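Local coordinates for putative TOXIN related protein (Parabacteroides distasonis ATCC 8503, PDB 3K0Y) that is of unknown function but belongs to the NigD-like family, which joins an OB-type domain to a beta sandwich domain, at residues K87-N92 with S174-T179; N51-V56 with R168-L173; D98-T103 with A133-L138; A16-V19 with V25-L28; N111-G116 with L120-E125. All coordinates share one frame; numbering follows the deposited sequence.

Interaction 1: K87-N92 with S174-T179; sequences KSIAKN and SSLPDT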
# COMPACT_ATOMS: atom_id res chain seq x y z
N LYS A 87 -2.09 4.14 -4.50
CA LYS A 87 -3.30 4.88 -4.64
C LYS A 87 -3.68 5.56 -3.34
O LYS A 87 -3.24 5.15 -2.26
CB LYS A 87 -4.41 3.95 -5.07
CG LYS A 87 -4.19 3.36 -6.46
CD LYS A 87 -5.26 2.30 -6.81
CE LYS A 87 -6.50 2.91 -7.20
NZ LYS A 87 -7.43 1.92 -7.73
N SER A 88 -4.56 6.54 -3.41
CA SER A 88 -5.09 7.05 -2.20
C SER A 88 -6.42 6.36 -1.94
O SER A 88 -6.87 5.52 -2.76
CB SER A 88 -5.12 8.56 -2.20
OG SER A 88 -5.90 8.95 -3.23
N ILE A 89 -6.92 6.54 -0.72
CA ILE A 89 -8.22 6.01 -0.31
C ILE A 89 -9.30 6.53 -1.32
O ILE A 89 -9.33 7.72 -1.62
CB ILE A 89 -8.54 6.41 1.15
CG1 ILE A 89 -7.69 5.60 2.16
CG2 ILE A 89 -10.06 6.18 1.49
CD1 ILE A 89 -7.66 6.16 3.58
N ALA A 90 -10.17 5.66 -1.83
CA ALA A 90 -11.16 6.09 -2.84
C ALA A 90 -12.45 6.65 -2.21
O ALA A 90 -12.74 6.45 -1.01
CB ALA A 90 -11.47 4.96 -3.81
N LYS A 91 -13.24 7.36 -2.99
CA LYS A 91 -14.45 7.96 -2.47
C LYS A 91 -15.46 6.85 -2.12
O LYS A 91 -15.61 5.87 -2.87
CB LYS A 91 -15.04 8.93 -3.50
N ASN A 92 -16.13 6.98 -0.98
CA ASN A 92 -17.23 6.10 -0.64
C ASN A 92 -18.29 6.34 -1.73
O ASN A 92 -18.44 7.47 -2.23
CB ASN A 92 -17.77 6.36 0.79
CG ASN A 92 -18.85 5.35 1.21
OD1 ASN A 92 -18.92 4.28 0.64
ND2 ASN A 92 -19.67 5.68 2.23
N SER A 174 -2.58 9.18 4.37
CA SER A 174 -2.41 10.52 4.90
C SER A 174 -3.74 11.29 5.01
O SER A 174 -3.77 12.31 5.64
CB SER A 174 -1.39 11.29 4.05
OG SER A 174 -1.92 11.57 2.78
N SER A 175 -4.81 10.78 4.38
CA SER A 175 -6.15 11.36 4.42
C SER A 175 -6.94 10.88 5.63
O SER A 175 -8.08 11.30 5.79
CB SER A 175 -6.92 10.96 3.14
OG SER A 175 -7.24 9.57 3.14
N LEU A 176 -6.40 9.98 6.45
CA LEU A 176 -7.09 9.59 7.68
C LEU A 176 -6.97 10.75 8.68
O LEU A 176 -6.00 11.50 8.62
CB LEU A 176 -6.52 8.33 8.30
CG LEU A 176 -6.72 7.03 7.50
CD1 LEU A 176 -5.98 5.90 8.23
CD2 LEU A 176 -8.20 6.71 7.27
N PRO A 177 -7.96 10.90 9.58
CA PRO A 177 -7.84 12.01 10.53
C PRO A 177 -6.58 11.89 11.38
O PRO A 177 -6.13 10.76 11.72
CB PRO A 177 -9.14 11.96 11.37
CG PRO A 177 -10.06 10.92 10.71
CD PRO A 177 -9.11 10.03 9.86
N ASP A 178 -6.00 13.04 11.71
CA ASP A 178 -4.77 13.07 12.50
C ASP A 178 -5.04 12.37 13.82
O ASP A 178 -6.04 12.60 14.43
CB ASP A 178 -4.28 14.50 12.73
CG ASP A 178 -2.80 14.54 13.11
OD1 ASP A 178 -2.39 13.84 14.06
OD2 ASP A 178 -2.03 15.25 12.43
N THR A 179 -4.15 11.46 14.21
CA THR A 179 -4.32 10.77 15.48
C THR A 179 -3.68 11.60 16.58
O THR A 179 -3.61 11.15 17.71
CB THR A 179 -3.66 9.38 15.50
OG1 THR A 179 -2.24 9.54 15.49
CG2 THR A 179 -4.12 8.55 14.32
O HOH W 1 -5.64 8.61 1.20
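At one end of the beta sandwich of this NigD-like protein, just after Lys87 of strand 74-88, Ile89 meets Ser175 and Leu176 of the loop between strands 163-172 and 184-192. The contact is small, burying 106 Å² in all, and its apolar half rests on one methyl group. Ile89 CG1 lies beside the backbone N (chi1 -73°), and the chain runs on nearly extended, which carries CD1 to Leu176 CD2 at 3.8 Å. The two side chains cross at about a right angle, and the methyls CD1 and CD2 make the closest touch, with Leu176 CG a little farther from Ile89 CD1 at 4.1 Å. The same CD1 also brushes Ser175 OG at 3.5 Å, a van der Waals contact between a methyl and a hydroxyl.

The polar half goes through water. Ser175 OG is turned to the position between its own backbone N and carbonyl carbon (chi1 70°) and lies 2.7 Å from water 1. That water accepts the backbone N-H of Ile89, the N to water distance being 3.1 Å, so the Ile89 amide is linked to the loop through the water.

Around the contact, Leu176 reaches inward to Leu186 of strand 184-192 and Tyr203 of strand 195-203, while Ile89 packs on Leu138 of strand 135-139. Just before it, Lys87 still pairs through its backbone with strand 163-172.

Interaction 2: N51-V56 with R168-L173; sequences NQRALV and RVAFNL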
# COMPACT_ATOMS: atom_id res chain seq x y z
N ASN A 51 5.01 10.19 -4.07
CA ASN A 51 4.04 9.30 -3.42
C ASN A 51 3.80 7.95 -4.13
O ASN A 51 2.66 7.51 -4.32
CB ASN A 51 2.75 10.08 -3.22
CG ASN A 51 3.01 11.43 -2.57
OD1 ASN A 51 2.84 12.48 -3.20
ND2 ASN A 51 3.50 11.41 -1.35
N GLN A 52 4.89 7.31 -4.53
CA GLN A 52 4.85 6.08 -5.31
C GLN A 52 5.71 5.10 -4.54
O GLN A 52 6.81 5.46 -4.12
CB GLN A 52 5.47 6.35 -6.69
CG GLN A 52 5.69 5.17 -7.54
CD GLN A 52 4.41 4.52 -8.00
OE1 GLN A 52 3.61 5.14 -8.66
NE2 GLN A 52 4.24 3.25 -7.69
N ARG A 53 5.22 3.89 -4.34
CA ARG A 53 6.07 2.85 -3.72
C ARG A 53 6.58 1.92 -4.81
O ARG A 53 6.00 1.86 -5.90
CB ARG A 53 5.28 2.06 -2.70
CG ARG A 53 4.65 2.91 -1.63
CD ARG A 53 4.73 2.22 -0.25
NE ARG A 53 5.99 2.56 0.39
CZ ARG A 53 6.50 1.90 1.44
NH1 ARG A 53 5.87 0.85 1.94
NH2 ARG A 53 7.62 2.32 1.97
N ALA A 54 7.64 1.20 -4.49
CA ALA A 54 8.28 0.30 -5.44
C ALA A 54 8.91 -0.87 -4.68
O ALA A 54 9.26 -0.73 -3.52
CB ALA A 54 9.34 1.01 -6.27
N LEU A 55 8.96 -2.01 -5.34
CA LEU A 55 9.77 -3.12 -4.91
C LEU A 55 11.18 -2.91 -5.48
O LEU A 55 11.36 -2.84 -6.71
CB LEU A 55 9.14 -4.43 -5.40
CG LEU A 55 9.71 -5.73 -4.82
CD1 LEU A 55 9.48 -5.82 -3.31
CD2 LEU A 55 9.08 -6.94 -5.58
N VAL A 56 12.16 -2.77 -4.59
CA VAL A 56 13.51 -2.43 -4.95
C VAL A 56 14.52 -3.53 -4.58
O VAL A 56 14.56 -3.96 -3.44
CB VAL A 56 13.96 -1.11 -4.28
CG1 VAL A 56 15.35 -0.74 -4.74
CG2 VAL A 56 12.94 0.05 -4.58
N ARG A 168 0.60 -6.76 -5.53
CA ARG A 168 0.98 -5.83 -4.52
C ARG A 168 0.32 -4.46 -4.72
O ARG A 168 0.08 -4.01 -5.85
CB ARG A 168 2.48 -5.66 -4.51
CG ARG A 168 3.25 -6.86 -4.03
CD ARG A 168 4.72 -6.52 -4.08
NE ARG A 168 5.57 -7.55 -3.49
CZ ARG A 168 5.81 -7.72 -2.22
NH1 ARG A 168 5.30 -6.95 -1.25
NH2 ARG A 168 6.61 -8.70 -1.89
N VAL A 169 -0.01 -3.82 -3.63
CA VAL A 169 -0.58 -2.48 -3.65
C VAL A 169 -0.13 -1.73 -2.38
O VAL A 169 0.17 -2.34 -1.33
CB VAL A 169 -2.13 -2.57 -3.79
CG1 VAL A 169 -2.77 -3.27 -2.52
CG2 VAL A 169 -2.74 -1.20 -4.04
N ALA A 170 -0.13 -0.42 -2.46
CA ALA A 170 0.10 0.47 -1.33
C ALA A 170 -0.93 1.58 -1.38
O ALA A 170 -1.19 2.13 -2.46
CB ALA A 170 1.50 1.07 -1.41
N PHE A 171 -1.56 1.85 -0.22
CA PHE A 171 -2.55 2.93 -0.09
C PHE A 171 -2.04 4.03 0.86
O PHE A 171 -1.62 3.77 1.99
CB PHE A 171 -3.88 2.37 0.44
CG PHE A 171 -4.53 1.37 -0.49
CD1 PHE A 171 -5.19 1.79 -1.65
CD2 PHE A 171 -4.54 0.02 -0.19
CE1 PHE A 171 -5.80 0.87 -2.48
CE2 PHE A 171 -5.20 -0.90 -1.03
CZ PHE A 171 -5.80 -0.49 -2.15
N ASN A 172 -2.06 5.26 0.37
CA ASN A 172 -1.59 6.39 1.13
C ASN A 172 -2.63 6.66 2.21
O ASN A 172 -3.80 6.88 1.91
CB ASN A 172 -1.39 7.59 0.19
CG ASN A 172 -0.65 8.74 0.82
OD1 ASN A 172 -0.84 9.03 2.00
ND2 ASN A 172 0.10 9.48 0.01
N LEU A 173 -2.21 6.63 3.47
CA LEU A 173 -3.15 6.84 4.59
C LEU A 173 -3.20 8.27 5.09
O LEU A 173 -3.81 8.54 6.12
CB LEU A 173 -2.79 5.94 5.77
CG LEU A 173 -2.84 4.45 5.45
CD1 LEU A 173 -2.42 3.59 6.65
CD2 LEU A 173 -4.21 4.07 4.97
O HOH W 2 0.27 8.30 -2.67
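The guanidinium of Arg168 has Leu55 over one face: CD1 stands 4.1 Å above the plane, displaced toward the rim, and the other methyl, CD2, lies 4.1 Å from Arg168 NE. At the far end of the contact the amides of Asn51 and Asn172 are turned 49° against each other, their ND2 atoms approaching no closer than 4.1 Å. Between these ends, strand 52-62 of the OB domain runs roughly antiparallel, at 158° between the short segments, to strand 163-172 of the beta sandwich domain, both strands pairing with strand 74-88. The nearest CA atoms, those of Arg53 and Ala170, are 6.9 Å apart, too far for direct backbone pairing, and the two segments meet through side chains and a water.

Arg53 supplies the middle. Its chain bends at chi2 and chi3, laying CD 3.6 Å from Ala170 CB, and the head group turns off to Asp31, Thr17 and Asn121 in a salt bridge and two hydrogen bonds. That polar network satisfies the buried arginine head group. Arg168, by contrast, is extended from CG to NE and crosses Leu55 at about a right angle; its NH2 binds a nonaethylene glycol molecule, probably from the crystallisation liquor. Asn172 OD1 is hydrogen-bonded to Ser174 OG, and its ND2 donates to a water.

This water 2 completes the crossing, accepting from Asn172 ND2 at 2.9 Å and donating to Asn51 O at 3.0 Å.

Interaction 3: D98-T103 with A133-L138; sequences DSIYGT and AHFINL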
# COMPACT_ATOMS: atom_id res chain seq x y z
N ASP A 98 -20.45 -2.06 -3.58
CA ASP A 98 -20.28 -3.42 -4.05
C ASP A 98 -20.17 -3.49 -5.53
O ASP A 98 -19.30 -4.18 -6.03
CB ASP A 98 -21.43 -4.32 -3.64
CG ASP A 98 -21.35 -4.74 -2.20
OD1 ASP A 98 -20.28 -4.55 -1.57
OD2 ASP A 98 -22.34 -5.26 -1.69
N SER A 99 -21.05 -2.75 -6.22
CA SER A 99 -21.08 -2.72 -7.66
C SER A 99 -19.87 -2.03 -8.30
O SER A 99 -19.40 -2.49 -9.33
CB SER A 99 -22.35 -2.01 -8.15
OG SER A 99 -22.21 -1.87 -9.54
N ILE A 100 -19.41 -0.92 -7.74
CA ILE A 100 -18.30 -0.21 -8.30
C ILE A 100 -16.97 -0.86 -7.85
O ILE A 100 -16.08 -1.13 -8.68
CB ILE A 100 -18.34 1.26 -7.91
CG1 ILE A 100 -19.44 2.00 -8.70
CG2 ILE A 100 -16.97 1.93 -8.16
CD1 ILE A 100 -20.04 3.21 -7.95
N TYR A 101 -16.84 -1.15 -6.55
CA TYR A 101 -15.58 -1.57 -6.01
C TYR A 101 -15.38 -3.07 -5.98
O TYR A 101 -14.25 -3.51 -5.88
CB TYR A 101 -15.32 -0.96 -4.64
CG TYR A 101 -15.17 0.53 -4.72
CD1 TYR A 101 -14.17 1.09 -5.49
CD2 TYR A 101 -16.03 1.38 -4.03
CE1 TYR A 101 -14.00 2.43 -5.55
CE2 TYR A 101 -15.85 2.76 -4.08
CZ TYR A 101 -14.85 3.27 -4.85
OH TYR A 101 -14.64 4.61 -4.96
N GLY A 102 -16.46 -3.83 -6.08
CA GLY A 102 -16.36 -5.28 -6.31
C GLY A 102 -16.48 -6.10 -5.03
O GLY A 102 -16.33 -5.59 -3.94
N THR A 103 -16.78 -7.38 -5.17
CA THR A 103 -16.94 -8.28 -4.04
C THR A 103 -16.19 -9.57 -4.32
O THR A 103 -16.44 -10.62 -3.68
CB THR A 103 -18.43 -8.57 -3.79
OG1 THR A 103 -19.02 -8.95 -5.03
CG2 THR A 103 -19.14 -7.35 -3.27
N ALA A 133 -8.46 -6.18 -16.61
CA ALA A 133 -7.79 -5.52 -15.52
C ALA A 133 -8.69 -5.51 -14.26
O ALA A 133 -9.87 -5.23 -14.34
CB ALA A 133 -7.44 -4.07 -15.98
N HIS A 134 -8.12 -5.85 -13.10
CA HIS A 134 -8.84 -5.82 -11.84
C HIS A 134 -8.69 -4.44 -11.17
O HIS A 134 -7.65 -3.83 -11.28
CB HIS A 134 -8.31 -6.90 -10.90
CG HIS A 134 -8.46 -8.29 -11.41
ND1 HIS A 134 -8.43 -9.39 -10.57
CD2 HIS A 134 -8.62 -8.78 -12.67
CE1 HIS A 134 -8.58 -10.49 -11.30
NE2 HIS A 134 -8.71 -10.14 -12.57
N PHE A 135 -9.75 -3.96 -10.51
CA PHE A 135 -9.79 -2.66 -9.83
C PHE A 135 -9.57 -2.91 -8.35
O PHE A 135 -10.33 -3.65 -7.76
CB PHE A 135 -11.19 -2.09 -10.05
CG PHE A 135 -11.35 -0.61 -9.78
CD1 PHE A 135 -10.32 0.29 -9.97
CD2 PHE A 135 -12.62 -0.14 -9.48
CE1 PHE A 135 -10.51 1.66 -9.81
CE2 PHE A 135 -12.85 1.23 -9.30
CZ PHE A 135 -11.78 2.15 -9.49
N ILE A 136 -8.58 -2.24 -7.76
CA ILE A 136 -8.07 -2.49 -6.41
C ILE A 136 -8.24 -1.19 -5.64
O ILE A 136 -7.72 -0.16 -6.06
CB ILE A 136 -6.53 -2.83 -6.43
CG1 ILE A 136 -6.20 -3.95 -7.40
CG2 ILE A 136 -6.03 -3.27 -5.09
CD1 ILE A 136 -6.94 -5.28 -7.03
N ASN A 137 -8.96 -1.23 -4.52
CA ASN A 137 -9.18 -0.01 -3.75
C ASN A 137 -9.26 -0.21 -2.24
O ASN A 137 -9.51 -1.29 -1.75
CB ASN A 137 -10.50 0.65 -4.18
CG ASN A 137 -10.41 1.29 -5.53
OD1 ASN A 137 -9.84 2.37 -5.67
ND2 ASN A 137 -10.93 0.61 -6.54
N LEU A 138 -9.12 0.89 -1.54
CA LEU A 138 -9.31 0.93 -0.09
C LEU A 138 -10.30 2.07 0.16
O LEU A 138 -10.06 3.19 -0.30
CB LEU A 138 -7.99 1.26 0.58
CG LEU A 138 -7.98 1.13 2.11
CD1 LEU A 138 -8.04 -0.33 2.49
CD2 LEU A 138 -6.72 1.82 2.66
O HOH W 3 -12.03 -2.08 -6.11
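Tyr101 presents the CD1-CE1 side of its ring to Asn137, whose ND2 lies at the ring's edge, near its plane, 3.4 Å from Tyr101 CD1. The ring and amide planes are 64° apart, and the side chains cross at about a right angle. Phe135 closes the same corner: its CE2 is 4.0 Å from Tyr101 CD1, and Ile100 O lies in the plane of the Phe135 ring, 3.7 Å from CD2. Asn137 ND2 also stands 3.2 Å above the centre of the Phe135 ring, so this one nitrogen sits over one aromatic face and at the edge of another.

Water 3 joins two backbone carbonyls and a side-chain amide. It donates to Tyr101 O at 2.7 Å and to Phe135 O at 2.8 Å, and accepts from Asn137 ND2 at 2.9 Å; one bond to the helix end and two to the strand make the water a bridge.

In the second shell, Tyr101 OH bonds to Lys91 O and Asn137 OD1 to Lys87 NZ, fixing the far ends of both side chains. Ile100 O takes a bond from Asn155 ND2. Gly102 N still reaches back to Asp98 O, and the chain then leaves helical geometry with positive phi (97°). The arrangement is that of a short helix, 97-101, lying over the edge strand 135-139 of a four-stranded sheet of the beta sandwich domain.

Interaction 4: A16-V19 with V25-L28; sequences ATVV and VYYL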
# COMPACT_ATOMS: atom_id res chain seq x y z
N ALA A 16 9.89 0.29 -0.84
CA ALA A 16 10.39 1.63 -0.55
C ALA A 16 9.47 2.68 -1.13
O ALA A 16 8.83 2.45 -2.17
CB ALA A 16 11.77 1.85 -1.17
N THR A 17 9.48 3.85 -0.52
CA THR A 17 8.88 5.03 -1.12
C THR A 17 9.92 5.81 -1.93
O THR A 17 11.01 6.08 -1.46
CB THR A 17 8.23 5.93 -0.09
OG1 THR A 17 7.36 5.13 0.73
CG2 THR A 17 7.45 7.14 -0.80
N VAL A 18 9.55 6.13 -3.16
CA VAL A 18 10.36 6.93 -4.04
C VAL A 18 10.17 8.40 -3.68
O VAL A 18 9.05 8.91 -3.67
CB VAL A 18 9.95 6.72 -5.55
CG1 VAL A 18 10.75 7.69 -6.45
CG2 VAL A 18 10.17 5.29 -6.03
N VAL A 19 11.24 9.10 -3.40
CA VAL A 19 11.10 10.53 -3.16
C VAL A 19 11.88 11.33 -4.18
O VAL A 19 13.10 11.38 -4.11
CB VAL A 19 11.55 10.93 -1.72
CG1 VAL A 19 11.24 12.40 -1.49
CG2 VAL A 19 10.84 10.04 -0.67
N VAL A 25 16.21 12.47 -10.63
CA VAL A 25 16.88 12.19 -9.34
C VAL A 25 15.88 11.92 -8.21
O VAL A 25 14.87 12.60 -8.07
CB VAL A 25 17.85 13.35 -8.89
CG1 VAL A 25 18.49 13.03 -7.54
CG2 VAL A 25 18.94 13.60 -9.93
N TYR A 26 16.21 10.95 -7.37
CA TYR A 26 15.32 10.51 -6.30
C TYR A 26 16.09 9.77 -5.24
O TYR A 26 17.14 9.20 -5.51
CB TYR A 26 14.22 9.59 -6.88
CG TYR A 26 14.73 8.25 -7.39
CD1 TYR A 26 15.29 8.12 -8.67
CD2 TYR A 26 14.67 7.12 -6.59
CE1 TYR A 26 15.76 6.88 -9.14
CE2 TYR A 26 15.13 5.87 -7.04
CZ TYR A 26 15.67 5.77 -8.32
OH TYR A 26 16.11 4.53 -8.72
N TYR A 27 15.57 9.78 -4.02
CA TYR A 27 16.06 8.82 -3.01
C TYR A 27 14.92 7.90 -2.58
O TYR A 27 13.79 8.09 -2.98
CB TYR A 27 16.76 9.51 -1.85
CG TYR A 27 15.90 10.29 -0.91
CD1 TYR A 27 15.32 9.69 0.19
CD2 TYR A 27 15.71 11.65 -1.08
CE1 TYR A 27 14.56 10.40 1.06
CE2 TYR A 27 14.95 12.37 -0.21
CZ TYR A 27 14.39 11.75 0.86
OH TYR A 27 13.62 12.47 1.73
N LEU A 28 15.24 6.88 -1.81
CA LEU A 28 14.27 5.87 -1.40
C LEU A 28 14.13 5.89 0.09
O LEU A 28 15.14 5.92 0.79
CB LEU A 28 14.72 4.49 -1.84
CG LEU A 28 14.81 4.31 -3.35
CD1 LEU A 28 15.67 3.12 -3.64
CD2 LEU A 28 13.42 4.15 -3.95
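Tyr27 and Val19 form an antiparallel hydrogen-bonded pair in the hairpin of strands 11-22 and 25-30, part of the NigD-like OB domain. From CB, the tyrosine takes the position between its backbone N and carbonyl carbon, which brings the ring alongside Val19 of the neighbouring strand. Along the ring, CD2 passes Val19 O, CE2 comes to 3.9 Å from Val19 CG1, CZ lies 3.9 Å from Val19 CB, and the terminal OH is 4.0 Å from Val19 CG1. Val19 CB therefore sits over the ring's centre: it is 4.0 Å from the centroid and only 13° off the normal, a CH-pi contact, with the two side chains side by side and pointing the same way. Trp37 of strand 35-38 meets the Tyr27 ring edge to face.

The other face of the hairpin carries Ala16, Val18, Tyr26 and Leu28, all buried. Leu28 CD2 reaches Ala16 CB and Val18 CG2, each at 4.0 Å, while Val18 CG1 leans on Tyr26, whose ring goes on to Tyr46 and Ile81.

The backbones run at 153° and are joined by a reciprocal pair of bonds. Tyr27 N to Val19 O is 2.9 Å, and Val19 N to Tyr27 O, the straighter of the two, is 2.8 Å with an N-H...O angle of 168°.

Interaction 5: N111-G116 with L120-E125; sequences NNMWIG and LNIYFE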
# COMPACT_ATOMS: atom_id res chain seq x y z
N ASN A 111 0.63 -11.02 8.04
CA ASN A 111 2.00 -10.52 7.81
C ASN A 111 2.13 -10.01 6.41
O ASN A 111 3.13 -9.41 6.12
CB ASN A 111 3.13 -11.46 8.23
CG ASN A 111 3.06 -11.78 9.67
OD1 ASN A 111 2.37 -11.09 10.44
ND2 ASN A 111 3.72 -12.81 10.08
N ASN A 112 1.10 -10.21 5.59
CA ASN A 112 1.08 -9.78 4.19
C ASN A 112 0.29 -8.49 4.10
O ASN A 112 0.02 -7.97 2.99
CB ASN A 112 0.54 -10.90 3.23
CG ASN A 112 1.62 -11.99 2.89
OD1 ASN A 112 2.79 -11.85 3.21
ND2 ASN A 112 1.21 -13.05 2.20
N MSE A 113 -0.12 -7.98 5.25
CA MSE A 113 -0.67 -6.62 5.31
C MSE A 113 0.08 -5.85 6.37
O MSE A 113 0.16 -6.28 7.49
CB MSE A 113 -2.15 -6.67 5.71
CG MSE A 113 -2.78 -5.35 5.47
SE MSE A 113 -4.69 -5.16 5.88
CE MSE A 113 -5.46 -6.51 4.85
N TRP A 114 0.64 -4.68 6.05
CA TRP A 114 1.36 -3.94 7.07
C TRP A 114 1.38 -2.46 6.82
O TRP A 114 1.29 -2.04 5.68
CB TRP A 114 2.79 -4.49 7.22
CG TRP A 114 3.73 -4.12 6.12
CD1 TRP A 114 4.67 -3.14 6.16
CD2 TRP A 114 3.81 -4.70 4.82
NE1 TRP A 114 5.34 -3.09 4.99
CE2 TRP A 114 4.82 -4.02 4.13
CE3 TRP A 114 3.14 -5.75 4.18
CZ2 TRP A 114 5.19 -4.35 2.84
CZ3 TRP A 114 3.53 -6.08 2.86
CH2 TRP A 114 4.54 -5.38 2.23
N ILE A 115 1.52 -1.67 7.89
CA ILE A 115 1.71 -0.23 7.79
C ILE A 115 3.19 0.08 7.68
O ILE A 115 3.99 -0.44 8.44
CB ILE A 115 1.10 0.54 8.99
CG1 ILE A 115 -0.43 0.35 9.01
CG2 ILE A 115 1.39 2.06 8.84
CD1 ILE A 115 -1.09 0.97 10.26
N GLY A 116 3.57 0.88 6.68
CA GLY A 116 4.96 1.26 6.50
C GLY A 116 5.02 2.59 5.76
O GLY A 116 4.35 2.76 4.71
N LEU A 120 -0.66 1.79 3.84
CA LEU A 120 -1.07 0.43 4.05
C LEU A 120 -0.57 -0.38 2.85
O LEU A 120 -1.00 -0.14 1.73
CB LEU A 120 -2.58 0.33 4.18
CG LEU A 120 -3.15 -1.07 4.38
CD1 LEU A 120 -2.78 -1.59 5.82
CD2 LEU A 120 -4.63 -1.22 4.11
N ASN A 121 0.23 -1.39 3.12
CA ASN A 121 0.84 -2.24 2.15
C ASN A 121 0.19 -3.61 2.18
O ASN A 121 -0.04 -4.16 3.25
CB ASN A 121 2.31 -2.38 2.46
CG ASN A 121 3.05 -1.07 2.41
OD1 ASN A 121 3.42 -0.62 1.34
ND2 ASN A 121 3.26 -0.45 3.57
N ILE A 122 -0.12 -4.13 1.01
CA ILE A 122 -0.76 -5.38 0.88
C ILE A 122 -0.10 -6.22 -0.18
O ILE A 122 0.24 -5.72 -1.24
CB ILE A 122 -2.26 -5.23 0.54
CG1 ILE A 122 -2.98 -4.40 1.58
CG2 ILE A 122 -2.89 -6.62 0.49
CD1 ILE A 122 -4.49 -4.13 1.27
N TYR A 123 0.12 -7.49 0.15
CA TYR A 123 0.43 -8.57 -0.78
C TYR A 123 -0.73 -9.54 -0.70
O TYR A 123 -1.00 -10.10 0.37
CB TYR A 123 1.72 -9.32 -0.37
CG TYR A 123 2.12 -10.47 -1.28
CD1 TYR A 123 2.94 -10.27 -2.39
CD2 TYR A 123 1.67 -11.77 -1.02
CE1 TYR A 123 3.33 -11.35 -3.23
CE2 TYR A 123 2.04 -12.85 -1.84
CZ TYR A 123 2.86 -12.63 -2.95
OH TYR A 123 3.19 -13.69 -3.75
N PHE A 124 -1.41 -9.77 -1.82
CA PHE A 124 -2.66 -10.54 -1.84
C PHE A 124 -2.65 -11.48 -3.01
O PHE A 124 -1.86 -11.31 -3.96
CB PHE A 124 -3.91 -9.63 -1.89
CG PHE A 124 -4.09 -8.90 -3.23
CD1 PHE A 124 -3.45 -7.72 -3.47
CD2 PHE A 124 -4.89 -9.44 -4.22
CE1 PHE A 124 -3.59 -7.07 -4.71
CE2 PHE A 124 -5.03 -8.80 -5.48
CZ PHE A 124 -4.39 -7.63 -5.69
N GLU A 125 -3.49 -12.50 -2.96
CA GLU A 125 -3.62 -13.40 -4.07
C GLU A 125 -5.06 -13.52 -4.47
O GLU A 125 -5.95 -13.30 -3.69
CB GLU A 125 -3.13 -14.81 -3.72
CG GLU A 125 -1.65 -14.95 -3.45
CD GLU A 125 -1.29 -16.35 -2.93
OE1 GLU A 125 -1.66 -16.71 -1.77
OE2 GLU A 125 -0.65 -17.07 -3.70
O HOH W 4 -1.24 -12.82 1.28
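Trp114 O is held by two donors of a single residue, Asn121: the backbone N at 2.8 Å and the side-chain ND2 at 3.3 Å. The second donor comes from above the carbonyl plane, 40° out of it, while the first arrives nearly end-on. Trp114 N returns a bond to Asn121 O at 2.9 Å, and one pair further along, Tyr123 N reaches Asn112 O at 2.9 Å, almost straight. Water 4 spans Asn112 ND2 and Tyr123 O.

The Trp114 and Asn121 side chains also pack on each other. With chi1 at 75° the indole folds over the opposite strand, and Asn121 CB rests 3.4 Å above its six-membered ring in a CH-pi contact; the amide lies only 21° from the ring plane. Asp31 takes the indole NE1, and Arg53 the Asn121 OD1.

On the face bearing Met113, Ile115, Leu120 and Ile122, CG of Met113, a selenomethionine, touches Leu120 CD1 at 3.8 Å and Ile122 CG1 at 4.0 Å. Met113, Ile115 and Leu120 continue onto Leu186, Val188 and Leu201 of strands 184-192 and 195-203, as expected of a beta hairpin packed across the core of a beta sandwich.

In the fold
Along the chain interaction 4 closes first; interactions 1 and 2 then cross, and interaction 5 is nested inside interaction 3, itself inside the loops closed by both. Strands 11-22, 52-62, 74-88, 163-172 and 119-128 belong to one large mixed sheet that spans both domains, so interactions 1, 2, 4 and 5 all reach it. Interaction 2 is the junction: its centre lies about 5 Å from that of the chain, with the centres of interaction 4 on the OB side and interaction 5 on the sandwich side about 11 Å and 10 Å away. Interactions 3 and 4, centres about 29 Å apart, fall on opposite sides of the chain's centre. The shared sheet, with interaction 2 touching both interaction 4 and interaction 5, joins the two domains.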